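Local atomic coordinates of uncharacterized protein DSY3957 (PDB entry 3HXL), a protein that probably assembles into the contractile sheath around the tail tube of a phage or phage-like particle. Residues G34-G45 and A82-N91; N371-L379 and D412-A420. All blocks are in the same frame, centred on the assembly; numbering follows the deposited sequence.

Interaction 1 of 2, residues G34-G45 and A82-N91; sequences GIVSMPLILSWG and AKTLLLYRLN
Val36 N donates to Thr84 O and Val36 O accepts from Leu86 N, and the parallel pairing of strands 35-40 and 84-89 continues through Met38 and Leu40, each bonded through both N and O. Two carbonyls within the strand pairing take a second donor. Gly34 O receives Lys83 N as well as Thr84 N where the pairing starts. Leu86 O is gripped from opposite faces of its plane by Met38 N and by Ser37 OG (2.8 Å), a hydroxyl also bonded to Tyr191.

Past Leu40, side chains take over from main chain as partners of the 34-45 segment, after a last backbone bond from Leu90 N to Leu40 O. The Asn91 amide pairs with the backbone of Leu42: OD1 accepts Leu42 N at 3.0 Å, while ND2 gives Leu42 O a bond of 2.8 Å in the amide plane and Asp180 O a second. Arg89, extended with CG anti to the backbone N (chi1 -176°), passes along the Leu42 side chain, CG 3.9 Å from Leu42 CB, to reach Gly45 O, in the guanidinium plane 2.7 Å from NH1. Arg89 NH2 bonds Gly110 O and only weakly Leu42 O.

Within the central mixed sheet, strand 35-40 lies between 84-89 and 202-204, and 51-54 flanks 84-89. Helix 73-78 covers the Met38, Leu85 and Leu87 face, helix 185-195 the Ser37, Pro39 and Tyr88 face.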
# COMPACT_ATOMS: atom_id res chain seq x y z
N GLY A 34 1.61 5.92 -6.60
CA GLY A 34 2.09 6.19 -5.26
C GLY A 34 1.31 5.61 -4.10
O GLY A 34 1.66 5.84 -2.94
N ILE A 35 0.26 4.84 -4.38
CA ILE A 35 -0.54 4.27 -3.30
C ILE A 35 -0.31 2.78 -3.07
O ILE A 35 -0.56 1.96 -3.96
CB ILE A 35 -2.04 4.52 -3.56
CG1 ILE A 35 -2.29 6.01 -3.76
CG2 ILE A 35 -2.86 3.98 -2.40
CD1 ILE A 35 -3.71 6.35 -4.17
N VAL A 36 0.16 2.45 -1.88
CA VAL A 36 0.42 1.06 -1.51
C VAL A 36 -0.52 0.66 -0.37
O VAL A 36 -0.96 1.52 0.39
CB VAL A 36 1.90 0.86 -1.06
CG1 VAL A 36 2.16 1.60 0.25
CG2 VAL A 36 2.20 -0.63 -0.89
N SER A 37 -0.87 -0.62 -0.28
CA SER A 37 -1.74 -1.10 0.79
C SER A 37 -1.15 -2.37 1.38
O SER A 37 -0.56 -3.18 0.67
CB SER A 37 -3.15 -1.40 0.29
OG SER A 37 -3.95 -1.89 1.36
N MSE A 38 -1.33 -2.54 2.68
CA MSE A 38 -0.75 -3.70 3.33
C MSE A 38 -1.54 -4.18 4.54
O MSE A 38 -1.97 -3.39 5.37
CB MSE A 38 0.68 -3.34 3.74
CG MSE A 38 1.50 -4.40 4.45
SE MSE A 38 3.38 -3.86 4.53
CE MSE A 38 3.10 -2.12 5.39
N PRO A 39 -1.78 -5.50 4.62
CA PRO A 39 -2.53 -6.06 5.75
C PRO A 39 -1.50 -6.50 6.81
O PRO A 39 -0.59 -7.27 6.50
CB PRO A 39 -3.28 -7.22 5.13
CG PRO A 39 -2.29 -7.75 4.12
CD PRO A 39 -1.69 -6.47 3.51
N LEU A 40 -1.63 -6.01 8.04
CA LEU A 40 -0.68 -6.37 9.08
C LEU A 40 -1.27 -6.78 10.41
O LEU A 40 -2.39 -6.40 10.77
CB LEU A 40 0.28 -5.20 9.37
CG LEU A 40 1.28 -4.74 8.31
CD1 LEU A 40 2.17 -3.66 8.90
CD2 LEU A 40 2.12 -5.92 7.85
N ILE A 41 -0.49 -7.57 11.13
CA ILE A 41 -0.85 -8.03 12.45
C ILE A 41 -0.09 -7.06 13.35
O ILE A 41 1.14 -7.02 13.33
CB ILE A 41 -0.38 -9.46 12.69
CG1 ILE A 41 -1.16 -10.40 11.77
CG2 ILE A 41 -0.55 -9.83 14.16
CD1 ILE A 41 -0.58 -11.79 11.66
N LEU A 42 -0.83 -6.28 14.13
CA LEU A 42 -0.24 -5.28 15.01
C LEU A 42 -0.53 -5.52 16.48
O LEU A 42 -1.24 -6.46 16.84
CB LEU A 42 -0.76 -3.89 14.59
CG LEU A 42 -0.52 -3.50 13.13
CD1 LEU A 42 -1.17 -2.16 12.83
CD2 LEU A 42 0.97 -3.44 12.87
N SER A 43 0.03 -4.68 17.34
CA SER A 43 -0.16 -4.79 18.78
C SER A 43 -0.98 -3.62 19.31
O SER A 43 -1.19 -3.49 20.52
CB SER A 43 1.19 -4.84 19.50
OG SER A 43 1.98 -5.91 19.03
N TRP A 44 -1.46 -2.78 18.40
CA TRP A 44 -2.25 -1.63 18.77
C TRP A 44 -2.87 -1.02 17.51
O TRP A 44 -2.42 -1.30 16.40
CB TRP A 44 -1.36 -0.60 19.47
CG TRP A 44 -2.09 0.54 20.14
CD1 TRP A 44 -2.30 1.78 19.63
CD2 TRP A 44 -2.66 0.53 21.45
NE1 TRP A 44 -2.97 2.56 20.55
CE2 TRP A 44 -3.20 1.81 21.68
CE3 TRP A 44 -2.76 -0.44 22.46
CZ2 TRP A 44 -3.83 2.16 22.88
CZ3 TRP A 44 -3.39 -0.09 23.66
CH2 TRP A 44 -3.92 1.20 23.85
N GLY A 45 -3.90 -0.20 17.70
CA GLY A 45 -4.55 0.44 16.57
C GLY A 45 -5.93 -0.10 16.25
O GLY A 45 -6.26 -1.23 16.60
N ALA A 82 6.60 4.93 -1.32
CA ALA A 82 5.19 5.23 -1.56
C ALA A 82 4.80 6.55 -0.93
O ALA A 82 5.42 6.99 0.04
CB ALA A 82 4.32 4.11 -1.00
N LYS A 83 3.78 7.19 -1.47
CA LYS A 83 3.33 8.46 -0.93
C LYS A 83 2.17 8.25 0.03
O LYS A 83 1.97 9.04 0.96
CB LYS A 83 2.91 9.39 -2.08
CG LYS A 83 4.02 9.59 -3.11
CD LYS A 83 5.27 10.17 -2.47
CE LYS A 83 6.44 10.23 -3.45
NZ LYS A 83 6.86 8.88 -3.90
N THR A 84 1.41 7.18 -0.18
CA THR A 84 0.29 6.88 0.69
C THR A 84 0.19 5.39 0.98
O THR A 84 0.35 4.55 0.09
CB THR A 84 -1.04 7.35 0.07
OG1 THR A 84 -0.97 8.74 -0.24
CG2 THR A 84 -2.19 7.11 1.03
N LEU A 85 -0.07 5.06 2.24
CA LEU A 85 -0.21 3.68 2.66
C LEU A 85 -1.61 3.44 3.19
O LEU A 85 -2.10 4.18 4.04
CB LEU A 85 0.80 3.32 3.76
CG LEU A 85 0.58 1.97 4.47
CD1 LEU A 85 0.80 0.84 3.47
CD2 LEU A 85 1.53 1.83 5.65
N LEU A 86 -2.26 2.40 2.67
CA LEU A 86 -3.58 2.03 3.14
C LEU A 86 -3.28 0.80 4.00
O LEU A 86 -2.99 -0.28 3.49
CB LEU A 86 -4.51 1.69 1.97
CG LEU A 86 -4.73 2.82 0.97
CD1 LEU A 86 -5.68 2.36 -0.13
CD2 LEU A 86 -5.29 4.05 1.67
N LEU A 87 -3.30 1.02 5.32
CA LEU A 87 -3.00 -0.01 6.30
C LEU A 87 -4.24 -0.64 6.91
O LEU A 87 -5.19 0.05 7.26
CB LEU A 87 -2.15 0.60 7.42
CG LEU A 87 -1.80 -0.27 8.63
CD1 LEU A 87 -0.91 -1.43 8.21
CD2 LEU A 87 -1.10 0.60 9.68
N TYR A 88 -4.21 -1.96 7.04
CA TYR A 88 -5.34 -2.69 7.61
C TYR A 88 -4.84 -3.60 8.72
O TYR A 88 -4.02 -4.49 8.49
CB TYR A 88 -5.99 -3.52 6.51
CG TYR A 88 -7.31 -4.15 6.88
CD1 TYR A 88 -8.51 -3.45 6.72
CD2 TYR A 88 -7.37 -5.45 7.36
CE1 TYR A 88 -9.74 -4.04 7.02
CE2 TYR A 88 -8.59 -6.06 7.67
CZ TYR A 88 -9.76 -5.35 7.49
OH TYR A 88 -10.96 -5.95 7.77
N ARG A 89 -5.30 -3.37 9.95
CA ARG A 89 -4.89 -4.22 11.06
C ARG A 89 -5.81 -5.44 11.09
O ARG A 89 -7.01 -5.32 11.30
CB ARG A 89 -4.97 -3.49 12.39
CG ARG A 89 -4.45 -4.34 13.53
CD ARG A 89 -4.74 -3.75 14.91
NE ARG A 89 -4.24 -4.64 15.95
CZ ARG A 89 -4.39 -4.44 17.25
NH1 ARG A 89 -5.04 -3.37 17.70
NH2 ARG A 89 -3.89 -5.32 18.11
N LEU A 90 -5.22 -6.62 10.88
CA LEU A 90 -5.95 -7.88 10.81
C LEU A 90 -6.46 -8.47 12.12
O LEU A 90 -7.36 -9.31 12.11
CB LEU A 90 -5.05 -8.92 10.15
CG LEU A 90 -4.56 -8.67 8.72
CD1 LEU A 90 -3.29 -9.44 8.49
CD2 LEU A 90 -5.64 -9.06 7.71
N ASN A 91 -5.89 -8.04 13.24
CA ASN A 91 -6.26 -8.57 14.55
C ASN A 91 -6.77 -7.51 15.51
O ASN A 91 -6.23 -6.40 15.58
CB ASN A 91 -5.06 -9.27 15.16
CG ASN A 91 -3.89 -8.32 15.37
OD1 ASN A 91 -3.56 -7.51 14.50
ND2 ASN A 91 -3.24 -8.43 16.53

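Interaction 2 of 2, residues N371-L379 and D412-A420; sequences NNADGRNLL and DVDAVYIEA
Asn371 meets the tight turn that leads into strand 415-420, and its amide makes the one hydrogen bond between the two segments. The turn is a type I beta turn from Asp412 to Ala415, with its first two residues poorly ordered. Val413 turns its side chain away and offers its carbonyl: Asn371 ND2 lies 2.8 Å from Val413 O, and the N-H points almost straight at it (172°). The oxygen sits in the plane of the amide, yet the nitrogen stands well above the carbonyl plane, so the bond uses neither lone pair squarely. With CG anti to the backbone N (chi1 174°), the Asn371 side chain extends toward the turn, where ND2 also bonds Ser409 OG. At Asp414 the backbone comes close, its CA 4.1 Å from Asn371 CB.

Val416 is the first strand residue whose side chain points toward the helix, and its two methyls divide the work. CG2 lies beside Asn371, 3.6 Å from OD1, while CG1 faces Arg376 CG and Leu379 CD1, the latter at 4.1 Å. Arg376 itself turns back to its own helix start, NE bonding Asn372 O at 2.9 Å. Two residues on, Ile418 presents CD1 to both methyls of Leu379, pressing tightly on CD2 at 3.4 Å. Phe361 of helix 344-364 touches both residues, and Val407 of strand 405-408 touches Val416 and Ile418. This is helix-on-sheet packing in an alpha-beta domain: the start of helix 373-392 rests on one face of the three-stranded antiparallel sheet in the sheath C-terminal domain.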
# COMPACT_ATOMS: atom_id res chain seq x y z
N ASN A 371 -22.06 7.84 -30.65
CA ASN A 371 -21.23 7.11 -31.61
C ASN A 371 -21.44 7.58 -33.04
O ASN A 371 -22.09 6.91 -33.85
CB ASN A 371 -21.52 5.60 -31.50
CG ASN A 371 -20.80 4.80 -32.58
OD1 ASN A 371 -19.62 5.02 -32.86
ND2 ASN A 371 -21.50 3.84 -33.17
N ASN A 372 -20.89 8.75 -33.34
CA ASN A 372 -20.98 9.32 -34.68
C ASN A 372 -19.62 9.84 -35.11
O ASN A 372 -18.65 9.80 -34.35
CB ASN A 372 -22.04 10.44 -34.71
CG ASN A 372 -21.86 11.47 -33.61
OD1 ASN A 372 -22.79 12.20 -33.28
ND2 ASN A 372 -20.67 11.52 -33.03
N ALA A 373 -19.54 10.32 -36.34
CA ALA A 373 -18.29 10.83 -36.89
C ALA A 373 -17.56 11.81 -35.96
O ALA A 373 -16.40 11.61 -35.63
CB ALA A 373 -18.54 11.48 -38.24
N ASP A 374 -18.26 12.86 -35.54
CA ASP A 374 -17.65 13.87 -34.68
C ASP A 374 -17.30 13.37 -33.29
O ASP A 374 -16.24 13.70 -32.75
CB ASP A 374 -18.56 15.09 -34.58
CG ASP A 374 -18.71 15.80 -35.91
OD1 ASP A 374 -17.66 16.20 -36.48
OD2 ASP A 374 -19.86 15.94 -36.38
N GLY A 375 -18.20 12.59 -32.71
CA GLY A 375 -17.95 12.04 -31.39
C GLY A 375 -16.69 11.20 -31.40
O GLY A 375 -15.85 11.34 -30.51
N ARG A 376 -16.55 10.34 -32.40
CA ARG A 376 -15.38 9.46 -32.52
C ARG A 376 -14.10 10.25 -32.79
O ARG A 376 -13.02 9.88 -32.31
CB ARG A 376 -15.60 8.43 -33.63
CG ARG A 376 -16.62 7.35 -33.27
CD ARG A 376 -17.01 6.51 -34.49
NE ARG A 376 -17.78 7.29 -35.45
CZ ARG A 376 -18.30 6.81 -36.58
NH1 ARG A 376 -18.13 5.54 -36.91
NH2 ARG A 376 -18.98 7.61 -37.39
N ASN A 377 -14.22 11.32 -33.56
CA ASN A 377 -13.07 12.17 -33.88
C ASN A 377 -12.54 12.84 -32.62
O ASN A 377 -11.33 12.91 -32.40
CB ASN A 377 -13.47 13.23 -34.91
CG ASN A 377 -13.51 12.69 -36.32
OD1 ASN A 377 -13.94 13.38 -37.25
ND2 ASN A 377 -13.05 11.45 -36.50
N LEU A 378 -13.45 13.33 -31.78
CA LEU A 378 -13.06 14.00 -30.55
C LEU A 378 -12.38 13.05 -29.58
O LEU A 378 -11.41 13.42 -28.91
CB LEU A 378 -14.30 14.63 -29.89
CG LEU A 378 -14.04 15.53 -28.68
CD1 LEU A 378 -13.07 16.65 -29.05
CD2 LEU A 378 -15.36 16.11 -28.21
N LEU A 379 -12.88 11.83 -29.51
CA LEU A 379 -12.32 10.81 -28.63
C LEU A 379 -10.92 10.47 -29.13
O LEU A 379 -9.98 10.30 -28.35
CB LEU A 379 -13.20 9.57 -28.65
CG LEU A 379 -13.25 8.73 -27.37
CD1 LEU A 379 -14.23 7.59 -27.55
CD2 LEU A 379 -11.86 8.20 -27.05
N ASP A 412 -22.26 -2.67 -33.29
CA ASP A 412 -23.29 -2.16 -32.39
C ASP A 412 -23.50 -0.67 -32.66
O ASP A 412 -22.54 0.04 -32.97
CB ASP A 412 -22.88 -2.39 -30.94
CG ASP A 412 -24.06 -2.55 -30.01
OD1 ASP A 412 -24.90 -3.44 -30.27
OD2 ASP A 412 -24.16 -1.80 -29.02
N VAL A 413 -24.73 -0.20 -32.53
CA VAL A 413 -25.06 1.21 -32.78
C VAL A 413 -24.43 2.20 -31.81
O VAL A 413 -24.08 3.32 -32.21
CB VAL A 413 -26.60 1.43 -32.78
CG1 VAL A 413 -27.17 1.12 -31.40
CG2 VAL A 413 -26.92 2.87 -33.18
N ASP A 414 -24.28 1.80 -30.56
CA ASP A 414 -23.69 2.68 -29.55
C ASP A 414 -22.38 2.12 -28.98
O ASP A 414 -22.08 2.29 -27.80
CB ASP A 414 -24.69 2.93 -28.42
CG ASP A 414 -25.16 1.65 -27.76
OD1 ASP A 414 -26.08 1.72 -26.91
OD2 ASP A 414 -24.61 0.57 -28.07
N ALA A 415 -21.61 1.45 -29.84
CA ALA A 415 -20.34 0.88 -29.43
C ALA A 415 -19.21 1.57 -30.19
O ALA A 415 -19.29 1.73 -31.41
CB ALA A 415 -20.32 -0.61 -29.70
N VAL A 416 -18.18 1.97 -29.47
CA VAL A 416 -17.03 2.64 -30.07
C VAL A 416 -15.77 1.81 -29.83
O VAL A 416 -15.50 1.38 -28.71
CB VAL A 416 -16.82 4.04 -29.46
CG1 VAL A 416 -15.62 4.71 -30.11
CG2 VAL A 416 -18.07 4.88 -29.65
N TYR A 417 -15.02 1.58 -30.90
CA TYR A 417 -13.79 0.80 -30.82
C TYR A 417 -12.58 1.66 -31.14
O TYR A 417 -12.56 2.38 -32.14
CB TYR A 417 -13.87 -0.40 -31.77
CG TYR A 417 -14.79 -1.50 -31.28
CD1 TYR A 417 -14.34 -2.43 -30.34
CD2 TYR A 417 -16.10 -1.60 -31.73
CE1 TYR A 417 -15.18 -3.44 -29.86
CE2 TYR A 417 -16.96 -2.60 -31.25
CZ TYR A 417 -16.49 -3.51 -30.32
OH TYR A 417 -17.32 -4.50 -29.84
N ILE A 418 -11.57 1.57 -30.29
CA ILE A 418 -10.34 2.33 -30.48
C ILE A 418 -9.16 1.37 -30.59
O ILE A 418 -8.98 0.50 -29.74
CB ILE A 418 -10.08 3.27 -29.30
CG1 ILE A 418 -11.32 4.13 -29.05
CG2 ILE A 418 -8.87 4.14 -29.59
CD1 ILE A 418 -11.21 5.00 -27.83
N GLU A 419 -8.37 1.53 -31.64
CA GLU A 419 -7.19 0.69 -31.85
C GLU A 419 -5.95 1.57 -31.89
O GLU A 419 -5.94 2.60 -32.56
CB GLU A 419 -7.31 -0.09 -33.16
CG GLU A 419 -8.37 -1.19 -33.16
CD GLU A 419 -8.32 -2.04 -34.42
OE1 GLU A 419 -8.57 -1.51 -35.52
OE2 GLU A 419 -8.04 -3.25 -34.30
N ALA A 420 -4.91 1.17 -31.16
CA ALA A 420 -3.69 1.96 -31.14
C ALA A 420 -2.45 1.09 -30.96
O ALA A 420 -2.54 -0.08 -30.57
CB ALA A 420 -3.75 2.98 -30.02

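From the N terminus, the chain first lays down strand 35-40, passes through strand 51-54 and helices 60-63 and 73-78, and returns beside its start in interaction 1, closing a loop of 36 residues within the central mixed sheet. It then builds the four-stranded antiparallel sheet and the rest of the central region before entering the C-terminal part with helix 344-364. There interaction 2 closes a second loop, of 32 residues, bringing the start of helix 373-392 against strand 415-422. The loops follow in series, neither nested nor crossed. Their centres are 42 Å apart and their nearest atoms about 24 Å, so each ties together a separate part of the fold.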